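Side-chain contacts in CRISPR system Cmr subunit Cmr1-1 (Pyrococcus furiosus, PDB 4W8Z), which caps one end of the type III-B Cmr ribonucleoprotein complex together with Cmr6, binding RNA in CRISPR defence against mobile genetic elements: residues A[43-48]-A[298-303]; A[197-202]-A[221-226]; A[281-286]-A[306-311]. All coordinates share one frame; numbering follows the deposited sequence.

Contact 1 (A[43-48]-A[298-303])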
loop_
_atom_site.group_PDB
_atom_site.type_symbol
_atom_site.label_atom_id
_atom_site.label_comp_id
_atom_site.label_asym_id
_atom_site.label_seq_id
_atom_site.Cartn_x
_atom_site.Cartn_y
_atom_site.Cartn_z
ATOM N N ARG A 43 -4.159 10.964 -1.065
ATOM C CA ARG A 43 -3.811 11.685 -2.278
ATOM C C ARG A 43 -3.201 10.729 -3.291
ATOM O O ARG A 43 -3.518 10.785 -4.480
ATOM C CB ARG A 43 -2.840 12.823 -1.969
ATOM C CG ARG A 43 -2.775 13.884 -3.048
ATOM C CD ARG A 43 -1.551 14.760 -2.891
ATOM N NE ARG A 43 -1.683 15.991 -3.662
ATOM C CZ ARG A 43 -2.121 17.135 -3.154
ATOM N NH1 ARG A 43 -2.460 17.199 -1.873
ATOM N NH2 ARG A 43 -2.218 18.216 -3.923
ATOM N N TRP A 44 -2.336 9.839 -2.811
ATOM C CA TRP A 44 -1.708 8.850 -3.678
ATOM C C TRP A 44 -2.762 7.968 -4.325
ATOM O O TRP A 44 -2.722 7.715 -5.528
ATOM C CB TRP A 44 -0.716 7.982 -2.904
ATOM C CG TRP A 44 0.171 7.166 -3.802
ATOM C CD1 TRP A 44 1.429 7.486 -4.211
ATOM C CD2 TRP A 44 -0.137 5.900 -4.410
ATOM N NE1 TRP A 44 1.929 6.501 -5.032
ATOM C CE2 TRP A 44 0.987 5.518 -5.172
ATOM C CE3 TRP A 44 -1.252 5.054 -4.380
ATOM C CZ2 TRP A 44 1.030 4.330 -5.898
ATOM C CZ3 TRP A 44 -1.211 3.878 -5.105
ATOM C CH2 TRP A 44 -0.077 3.526 -5.855
ATOM N N TRP A 45 -3.714 7.511 -3.517
ATOM C CA TRP A 45 -4.708 6.560 -3.987
ATOM C C TRP A 45 -5.753 7.201 -4.879
ATOM O O TRP A 45 -6.371 6.521 -5.696
ATOM C CB TRP A 45 -5.371 5.855 -2.802
ATOM C CG TRP A 45 -4.636 4.613 -2.452
ATOM C CD1 TRP A 45 -3.852 4.401 -1.357
ATOM C CD2 TRP A 45 -4.563 3.420 -3.238
ATOM N NE1 TRP A 45 -3.312 3.139 -1.400
ATOM C CE2 TRP A 45 -3.731 2.516 -2.547
ATOM C CE3 TRP A 45 -5.125 3.025 -4.458
ATOM C CZ2 TRP A 45 -3.450 1.238 -3.030
ATOM C CZ3 TRP A 45 -4.846 1.757 -4.936
ATOM C CH2 TRP A 45 -4.015 0.877 -4.222
ATOM N N PHE A 46 -5.946 8.506 -4.741
ATOM C CA PHE A 46 -6.839 9.207 -5.650
ATOM C C PHE A 46 -6.282 9.146 -7.064
ATOM O O PHE A 46 -7.022 8.972 -8.029
ATOM C CB PHE A 46 -7.040 10.661 -5.228
ATOM C CG PHE A 46 -7.749 11.486 -6.256
ATOM C CD1 PHE A 46 -9.124 11.412 -6.390
ATOM C CD2 PHE A 46 -7.040 12.320 -7.103
ATOM C CE1 PHE A 46 -9.779 12.163 -7.344
ATOM C CE2 PHE A 46 -7.688 13.072 -8.058
ATOM C CZ PHE A 46 -9.061 12.994 -8.179
ATOM N N ARG A 47 -4.968 9.295 -7.178
ATOM C CA ARG A 47 -4.309 9.298 -8.477
ATOM C C ARG A 47 -4.395 7.927 -9.131
ATOM O O ARG A 47 -4.508 7.817 -10.349
ATOM C CB ARG A 47 -2.848 9.718 -8.342
ATOM C CG ARG A 47 -2.639 11.084 -7.722
ATOM C CD ARG A 47 -1.241 11.583 -8.029
ATOM N NE ARG A 47 -0.945 11.410 -9.449
ATOM C CZ ARG A 47 0.074 11.978 -10.084
ATOM N NH1 ARG A 47 0.911 12.774 -9.430
ATOM N NH2 ARG A 47 0.252 11.753 -11.378
ATOM N N ALA A 48 -4.340 6.885 -8.310
ATOM C CA ALA A 48 -4.411 5.518 -8.809
ATOM C C ALA A 48 -5.817 5.190 -9.298
ATOM O O ALA A 48 -5.990 4.451 -10.268
ATOM C CB ALA A 48 -3.981 4.536 -7.731
ATOM N N ARG A 298 -2.023 -9.840 2.052
ATOM C CA ARG A 298 -2.490 -9.118 0.875
ATOM C C ARG A 298 -1.325 -8.679 0.002
ATOM O O ARG A 298 -0.377 -8.071 0.487
ATOM C CB ARG A 298 -3.321 -7.902 1.279
ATOM C CG ARG A 298 -3.848 -7.097 0.105
ATOM C CD ARG A 298 -4.683 -5.923 0.575
ATOM N NE ARG A 298 -3.898 -5.000 1.392
ATOM C CZ ARG A 298 -4.351 -4.410 2.494
ATOM N NH1 ARG A 298 -5.589 -4.639 2.910
ATOM N NH2 ARG A 298 -3.564 -3.588 3.175
ATOM N N ILE A 299 -1.402 -8.989 -1.289
ATOM C CA ILE A 299 -0.362 -8.606 -2.237
ATOM C C ILE A 299 -0.952 -7.783 -3.373
ATOM O O ILE A 299 -1.973 -8.156 -3.948
ATOM C CB ILE A 299 0.343 -9.841 -2.826
ATOM C CG1 ILE A 299 1.021 -10.640 -1.718
ATOM C CG2 ILE A 299 1.362 -9.435 -3.874
ATOM C CD1 ILE A 299 0.648 -12.094 -1.727
ATOM N N ILE A 300 -0.327 -6.657 -3.696
ATOM C CA ILE A 300 -0.748 -5.904 -4.868
ATOM C C ILE A 300 0.445 -5.640 -5.796
ATOM O O ILE A 300 1.539 -5.301 -5.344
ATOM C CB ILE A 300 -1.445 -4.572 -4.472
ATOM C CG1 ILE A 300 -1.912 -3.816 -5.723
ATOM C CG2 ILE A 300 -0.537 -3.707 -3.619
ATOM C CD1 ILE A 300 -2.963 -2.762 -5.450
ATOM N N LYS A 301 0.225 -5.835 -7.095
ATOM C CA LYS A 301 1.260 -5.633 -8.111
ATOM C C LYS A 301 0.844 -4.566 -9.129
ATOM O O LYS A 301 -0.210 -4.681 -9.748
ATOM C CB LYS A 301 1.565 -6.954 -8.822
ATOM C CG LYS A 301 2.405 -7.913 -7.997
ATOM C CD LYS A 301 2.445 -9.312 -8.594
ATOM C CE LYS A 301 1.150 -10.053 -8.328
ATOM N NZ LYS A 301 1.237 -11.496 -8.697
ATOM N N PHE A 302 1.670 -3.534 -9.300
ATOM C CA PHE A 302 1.325 -2.407 -10.174
ATOM C C PHE A 302 2.019 -2.451 -11.534
ATOM O O PHE A 302 3.243 -2.375 -11.607
ATOM C CB PHE A 302 1.677 -1.080 -9.499
ATOM C CG PHE A 302 0.900 -0.805 -8.252
ATOM C CD1 PHE A 302 -0.405 -0.349 -8.323
ATOM C CD2 PHE A 302 1.479 -0.983 -7.005
ATOM C CE1 PHE A 302 -1.124 -0.089 -7.176
ATOM C CE2 PHE A 302 0.767 -0.722 -5.853
ATOM C CZ PHE A 302 -0.537 -0.274 -5.936
ATOM N N PHE A 303 1.245 -2.530 -12.612
ATOM C CA PHE A 303 1.827 -2.578 -13.952
ATOM C C PHE A 303 1.640 -1.252 -14.683
ATOM O O PHE A 303 0.512 -0.803 -14.866
ATOM C CB PHE A 303 1.211 -3.721 -14.766
ATOM C CG PHE A 303 1.277 -5.065 -14.081
ATOM C CD1 PHE A 303 2.493 -5.704 -13.898
ATOM C CD2 PHE A 303 0.123 -5.691 -13.631
ATOM C CE1 PHE A 303 2.561 -6.934 -13.273
ATOM C CE2 PHE A 303 0.185 -6.924 -13.006
ATOM C CZ PHE A 303 1.406 -7.545 -12.828
#
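Trp44 and Phe302 approach from opposite directions and meet in an offset edge-to-face pair: the six-membered ring of the indole turns its edge to the face of the phenyl ring, with centroids 5.6 Å apart and planes at 70°. The closest atoms are Trp44 CH2 and Phe302 CZ, at 3.8 Å. Trp44 CG lies opposite its backbone N (chi1 -167°), which carries the indole across to Phe302. Trp45 supplies the more deeply buried half. Its CH2 reaches Ile300 CD1 at 4.0 Å, the methyl lying at the edge of the indole near its plane, and the same CH2 comes to the edge of the Phe302 ring. Within each segment the groups cover one another, since Trp44 CZ3 sits over the centre of the Trp45 ring and Ile300 CG1 over the rim of the Phe302 face. Helix 38-54 follows the first strand of a four-stranded antiparallel sheet in the order 2-3-1-4, the ferredoxin-like arrangement of RAMP proteins, and here it faces strand 294-302 from the C-terminal half. The axes of the two segments remain 13.7 Å apart, so long aromatic side chains bridge the distance. Trp45 is enclosed by Ala148, Leu149 and Leu152 of helix 136-152. Trp44 lies on the solvent side, partly exposed although Trp285 also meets its ring. Arg43 and Arg47 touch helix 58-69, where Arg43 NE forms a salt bridge with Glu65.

Contact 2 (A[197-202]-A[221-226])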
loop_
_atom_site.group_PDB
_atom_site.type_symbol
_atom_site.label_atom_id
_atom_site.label_comp_id
_atom_site.label_asym_id
_atom_site.label_seq_id
_atom_site.Cartn_x
_atom_site.Cartn_y
_atom_site.Cartn_z
ATOM N N ARG A 197 -16.957 -2.190 -8.199
ATOM C CA ARG A 197 -17.841 -1.078 -7.887
ATOM C C ARG A 197 -17.084 0.248 -7.806
ATOM O O ARG A 197 -17.510 1.248 -8.388
ATOM C CB ARG A 197 -18.572 -1.352 -6.575
ATOM C CG ARG A 197 -19.288 -0.152 -5.981
ATOM C CD ARG A 197 -20.394 0.339 -6.892
ATOM N NE ARG A 197 -21.150 -0.763 -7.480
ATOM C CZ ARG A 197 -22.160 -1.384 -6.883
ATOM N NH1 ARG A 197 -22.540 -1.024 -5.666
ATOM N NH2 ARG A 197 -22.783 -2.373 -7.504
ATOM N N VAL A 198 -15.966 0.249 -7.082
ATOM C CA VAL A 198 -15.162 1.454 -6.897
ATOM C C VAL A 198 -14.625 1.940 -8.239
ATOM O O VAL A 198 -14.605 3.140 -8.518
ATOM C CB VAL A 198 -13.982 1.214 -5.922
ATOM C CG1 VAL A 198 -13.018 2.392 -5.942
ATOM C CG2 VAL A 198 -14.493 0.954 -4.508
ATOM N N LEU A 199 -14.206 0.998 -9.076
ATOM C CA LEU A 199 -13.739 1.341 -10.408
ATOM C C LEU A 199 -14.874 1.985 -11.199
ATOM O O LEU A 199 -14.739 3.103 -11.685
ATOM C CB LEU A 199 -13.211 0.106 -11.136
ATOM C CG LEU A 199 -12.243 0.417 -12.278
ATOM C CD1 LEU A 199 -10.907 0.897 -11.718
ATOM C CD2 LEU A 199 -12.069 -0.791 -13.199
ATOM N N ASP A 200 -16.001 1.283 -11.294
ATOM C CA ASP A 200 -17.148 1.731 -12.082
ATOM C C ASP A 200 -17.706 3.086 -11.653
ATOM O O ASP A 200 -18.051 3.911 -12.496
ATOM C CB ASP A 200 -18.260 0.687 -12.019
ATOM C CG ASP A 200 -17.925 -0.565 -12.796
ATOM O OD1 ASP A 200 -17.157 -0.467 -13.773
ATOM O OD2 ASP A 200 -18.437 -1.643 -12.433
ATOM N N VAL A 201 -17.800 3.313 -10.348
ATOM C CA VAL A 201 -18.352 4.561 -9.829
ATOM C C VAL A 201 -17.433 5.762 -10.077
ATOM O O VAL A 201 -17.894 6.829 -10.490
ATOM C CB VAL A 201 -18.645 4.440 -8.321
ATOM C CG1 VAL A 201 -18.700 5.804 -7.669
ATOM C CG2 VAL A 201 -19.944 3.700 -8.103
ATOM N N THR A 202 -16.138 5.577 -9.840
ATOM C CA THR A 202 -15.156 6.652 -9.972
ATOM C C THR A 202 -15.192 7.297 -11.354
ATOM O O THR A 202 -15.062 8.515 -11.481
ATOM C CB THR A 202 -13.728 6.136 -9.697
ATOM O OG1 THR A 202 -13.691 5.494 -8.417
ATOM C CG2 THR A 202 -12.728 7.281 -9.713
ATOM N N ALA A 221 1.162 4.162 -11.782
ATOM C CA ALA A 221 0.369 3.125 -11.135
ATOM C C ALA A 221 -1.104 3.497 -11.092
ATOM O O ALA A 221 -1.464 4.616 -10.721
ATOM C CB ALA A 221 0.884 2.861 -9.729
ATOM N N THR A 222 -1.953 2.557 -11.488
ATOM C CA THR A 222 -3.395 2.736 -11.415
ATOM C C THR A 222 -4.029 1.487 -10.826
ATOM O O THR A 222 -3.447 0.401 -10.887
ATOM C CB THR A 222 -4.028 3.010 -12.798
ATOM O OG1 THR A 222 -3.910 1.843 -13.623
ATOM C CG2 THR A 222 -3.368 4.199 -13.481
ATOM N N LEU A 223 -5.223 1.640 -10.262
ATOM C CA LEU A 223 -5.960 0.495 -9.751
ATOM C C LEU A 223 -6.342 -0.451 -10.882
ATOM O O LEU A 223 -6.211 -1.666 -10.753
ATOM C CB LEU A 223 -7.218 0.943 -9.005
ATOM C CG LEU A 223 -8.133 -0.231 -8.634
ATOM C CD1 LEU A 223 -7.447 -1.148 -7.633
ATOM C CD2 LEU A 223 -9.486 0.236 -8.122
ATOM N N LYS A 224 -6.814 0.120 -11.988
ATOM C CA LYS A 224 -7.292 -0.663 -13.127
ATOM C C LYS A 224 -6.260 -1.660 -13.621
ATOM O O LYS A 224 -6.585 -2.814 -13.899
ATOM C CB LYS A 224 -7.689 0.250 -14.285
ATOM C CG LYS A 224 -8.384 -0.483 -15.422
ATOM C CD LYS A 224 -8.437 0.359 -16.677
ATOM C CE LYS A 224 -9.599 -0.053 -17.561
ATOM N NZ LYS A 224 -10.905 0.266 -16.910
ATOM N N PHE A 225 -5.016 -1.213 -13.729
ATOM C CA PHE A 225 -3.959 -2.070 -14.240
ATOM C C PHE A 225 -3.078 -2.590 -13.119
ATOM O O PHE A 225 -1.888 -2.280 -13.053
ATOM C CB PHE A 225 -3.130 -1.319 -15.281
ATOM C CG PHE A 225 -3.905 -0.974 -16.523
ATOM C CD1 PHE A 225 -4.185 -1.946 -17.471
ATOM C CD2 PHE A 225 -4.373 0.314 -16.733
ATOM C CE1 PHE A 225 -4.905 -1.640 -18.606
ATOM C CE2 PHE A 225 -5.094 0.625 -17.867
ATOM C CZ PHE A 225 -5.360 -0.353 -18.805
ATOM N N SER A 226 -3.675 -3.388 -12.241
ATOM C CA SER A 226 -2.947 -3.979 -11.127
ATOM C C SER A 226 -3.465 -5.381 -10.816
ATOM O O SER A 226 -4.543 -5.761 -11.262
ATOM C CB SER A 226 -3.051 -3.089 -9.883
ATOM O OG SER A 226 -4.378 -3.056 -9.386
#
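Leu199 and Lys224 bring the two backbones to their nearest approach, with CA atoms 7.3 Å apart, where the helical segment 197-202 passes the irregular segment 221-226. Leu223 and Lys224 have helical backbone angles, but they form only a short turn. An ST motif braces it: Thr222 OG1 accepts a hydrogen bond from Phe225 N at 3.3 Å, with an N-H...O angle of 158°. At the far end of the turn Ser226 OG donates to Leu223 O at 2.7 Å. On the helix, Val198 O accepts from both the backbone N and OG1 of Thr202, which reach it from opposite faces of its carbonyl plane.

No hydrogen bond joins the segments; the contact is made by the two branches of Leu199. CD1 meets Leu223 CD2 at 3.9 Å and also lies 4.2 Å from Lys224 CB, while CD2 lies 4.0 Å from Lys224 NZ. Lys224 crosses Leu199 at about a right angle. Its chain runs extended as far as CE and bends only at the last torsion (chi4 67°), which places NZ beside Leu199 CD2. The leucine pair is the inner part, and the lysine covers its partly exposed margin.

Both segments rest on the same two helices. Val198 packs on Leu144 and Trp147 of helix 136-152, and Leu199 on Tyr53 of helix 38-54. Leu223 fits against Leu49 and Leu152, its backbone bonded to that of Ala48, and Ser52 OG is bonded to Lys224 N, just before the chain enters strand 226-231.

Contact 3 (A[281-286]-A[306-311]); sequences ASPLWF and TFHPEV
The imidazole of His308 has Pro283 over one of its faces, with the proline CG above the ring. The shortest approach, 4.2 Å, runs from Pro283 CD to His308 CD2. The two side chains cross at about a right angle, so the pyrrolidine presents its CG and CD corner to the imidazole without lying flat on it. His308 CB points toward segment 281-286, and chi1 (-43°) sets CG opposite the carbonyl carbon, which puts the ring against the proline. Thr306 CG2 occupies the opposite face of the imidazole, 3.8 Å above its plane and offset toward the rim, which leaves the ring between a proline and a threonine methyl. This is a light contact, burying 99 Å² in all, without a hydrogen bond between the segments, and His308 itself is poorly ordered. Ala281 adds little beyond its carbonyl oxygen, 4.4 Å from His308 O.

Firmer attachments lie to either end of the histidine in sequence. Glu310 forms a salt bridge with Arg255 and a hydrogen bond with Tyr259, both on helix 237-264, and Thr306 OG1 is bonded to Ser219 O. The chain of Pro283 continues along strand 284-291, which pairs antiparallel with strand 294-302. The loop holding His308 follows that second strand, so the packing draws together the chain entering and the chain leaving a beta hairpin, at the hairpin's open end in the Cmr1-like C-terminal region.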
loop_
_atom_site.group_PDB
_atom_site.type_symbol
_atom_site.label_atom_id
_atom_site.label_comp_id
_atom_site.label_asym_id
_atom_site.label_seq_id
_atom_site.Cartn_x
_atom_site.Cartn_y
_atom_site.Cartn_z
ATOM N N ALA A 281 10.118 -6.183 -14.449
ATOM C CA ALA A 281 9.215 -6.575 -13.372
ATOM C C ALA A 281 8.684 -5.347 -12.634
ATOM O O ALA A 281 9.276 -4.266 -12.681
ATOM C CB ALA A 281 9.909 -7.524 -12.407
ATOM N N SER A 282 7.564 -5.528 -11.946
ATOM C CA SER A 282 6.779 -4.410 -11.445
ATOM C C SER A 282 6.789 -4.340 -9.923
ATOM O O SER A 282 7.065 -5.342 -9.261
ATOM C CB SER A 282 5.350 -4.536 -11.966
ATOM O OG SER A 282 5.359 -4.839 -13.352
ATOM N N PRO A 283 6.502 -3.152 -9.361
ATOM C CA PRO A 283 6.426 -3.011 -7.901
ATOM C C PRO A 283 5.445 -3.990 -7.255
ATOM O O PRO A 283 4.374 -4.259 -7.804
ATOM C CB PRO A 283 5.941 -1.572 -7.710
ATOM C CG PRO A 283 6.380 -0.866 -8.940
ATOM C CD PRO A 283 6.279 -1.867 -10.048
ATOM N N LEU A 284 5.820 -4.520 -6.096
ATOM C CA LEU A 284 4.931 -5.374 -5.319
ATOM C C LEU A 284 4.854 -4.870 -3.879
ATOM O O LEU A 284 5.875 -4.662 -3.229
ATOM C CB LEU A 284 5.408 -6.829 -5.365
ATOM C CG LEU A 284 4.522 -7.916 -4.750
ATOM C CD1 LEU A 284 4.794 -9.249 -5.427
ATOM C CD2 LEU A 284 4.754 -8.038 -3.253
ATOM N N TRP A 285 3.636 -4.665 -3.390
ATOM C CA TRP A 285 3.433 -4.282 -1.997
ATOM C C TRP A 285 2.769 -5.434 -1.280
ATOM O O TRP A 285 2.030 -6.198 -1.894
ATOM C CB TRP A 285 2.559 -3.035 -1.867
ATOM C CG TRP A 285 3.041 -1.824 -2.597
ATOM C CD1 TRP A 285 4.184 -1.700 -3.333
ATOM C CD2 TRP A 285 2.382 -0.556 -2.661
ATOM N NE1 TRP A 285 4.273 -0.430 -3.852
ATOM C CE2 TRP A 285 3.177 0.290 -3.454
ATOM C CE3 TRP A 285 1.190 -0.059 -2.132
ATOM C CZ2 TRP A 285 2.822 1.606 -3.727
ATOM C CZ3 TRP A 285 0.839 1.251 -2.400
ATOM C CH2 TRP A 285 1.654 2.069 -3.188
ATOM N N PHE A 286 3.019 -5.571 0.015
ATOM C CA PHE A 286 2.233 -6.522 0.784
ATOM C C PHE A 286 1.881 -5.989 2.164
ATOM O O PHE A 286 2.496 -5.042 2.663
ATOM C CB PHE A 286 2.944 -7.879 0.892
ATOM C CG PHE A 286 4.303 -7.825 1.534
ATOM C CD1 PHE A 286 4.446 -7.945 2.910
ATOM C CD2 PHE A 286 5.442 -7.706 0.758
ATOM C CE1 PHE A 286 5.700 -7.918 3.496
ATOM C CE2 PHE A 286 6.698 -7.679 1.338
ATOM C CZ PHE A 286 6.828 -7.783 2.710
ATOM N N THR A 306 6.317 3.253 -17.208
ATOM C CA THR A 306 7.600 3.694 -16.666
ATOM C C THR A 306 8.428 2.516 -16.159
ATOM O O THR A 306 7.926 1.661 -15.430
ATOM C CB THR A 306 7.412 4.711 -15.513
ATOM O OG1 THR A 306 6.952 5.960 -16.044
ATOM C CG2 THR A 306 8.720 4.940 -14.765
ATOM N N PHE A 307 9.692 2.469 -16.568
ATOM C CA PHE A 307 10.615 1.446 -16.090
ATOM C C PHE A 307 11.113 1.785 -14.688
ATOM O O PHE A 307 11.548 2.908 -14.428
ATOM C CB PHE A 307 11.792 1.293 -17.060
ATOM C CG PHE A 307 12.978 0.572 -16.476
ATOM C CD1 PHE A 307 12.907 -0.773 -16.156
ATOM C CD2 PHE A 307 14.175 1.241 -16.266
ATOM C CE1 PHE A 307 14.002 -1.436 -15.626
ATOM C CE2 PHE A 307 15.272 0.583 -15.735
ATOM C CZ PHE A 307 15.184 -0.756 -15.417
ATOM N N HIS A 308 11.028 0.812 -13.785
ATOM C CA HIS A 308 11.553 0.967 -12.433
ATOM C C HIS A 308 12.700 -0.009 -12.227
ATOM O O HIS A 308 12.495 -1.224 -12.256
ATOM C CB HIS A 308 10.466 0.730 -11.382
ATOM C CG HIS A 308 9.158 1.378 -11.709
ATOM N ND1 HIS A 308 8.785 2.605 -11.204
ATOM C CD2 HIS A 308 8.134 0.966 -12.493
ATOM C CE1 HIS A 308 7.587 2.922 -11.663
ATOM N NE2 HIS A 308 7.171 1.944 -12.449
ATOM N N PRO A 309 13.914 0.518 -12.016
ATOM C CA PRO A 309 15.091 -0.343 -11.873
ATOM C C PRO A 309 14.988 -1.280 -10.670
ATOM O O PRO A 309 14.421 -0.908 -9.641
ATOM C CB PRO A 309 16.237 0.660 -11.691
ATOM C CG PRO A 309 15.581 1.890 -11.152
ATOM C CD PRO A 309 14.240 1.942 -11.816
ATOM N N GLU A 310 15.510 -2.496 -10.814
ATOM C CA GLU A 310 15.646 -3.388 -9.674
ATOM C C GLU A 310 16.924 -3.003 -8.946
ATOM O O GLU A 310 17.161 -3.420 -7.820
ATOM C CB GLU A 310 15.681 -4.860 -10.102
ATOM C CG GLU A 310 15.652 -5.846 -8.931
ATOM C CD GLU A 310 15.515 -7.290 -9.370
ATOM O OE1 GLU A 310 15.288 -8.161 -8.501
ATOM O OE2 GLU A 310 15.645 -7.556 -10.584
ATOM N N VAL A 311 17.730 -2.174 -9.597
ATOM C CA VAL A 311 19.028 -1.783 -9.071
ATOM C C VAL A 311 19.029 -0.362 -8.505
ATOM O O VAL A 311 18.658 0.596 -9.190
ATOM C CB VAL A 311 20.098 -1.899 -10.162
ATOM C CG1 VAL A 311 20.615 -3.322 -10.238
ATOM C CG2 VAL A 311 19.515 -1.474 -11.500
#

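Contact 1 is the core contact, its centre about 6 Å from the centre of the chain; contact 2 is partly buried and contact 3 lies on the surface. Their chemistry follows: clustered aromatic rings in contact 1, aliphatic branches with a lysine at the margin in contact 2, and a sparse proline-imidazole overlap in contact 3. Helix 38-54 is a partner in contact 1 and a neighbour of contact 2, and Phe303 N is probably hydrogen-bonded to Phe225 O between them. Contacts 1 and 3 use neighbouring strands of one sheet, 294-302 and 284-291, joined by a backbone hydrogen bond between Trp285 N and Ile300 O. Contacts 2 and 3 do not touch, their nearest atoms being about 6 Å apart.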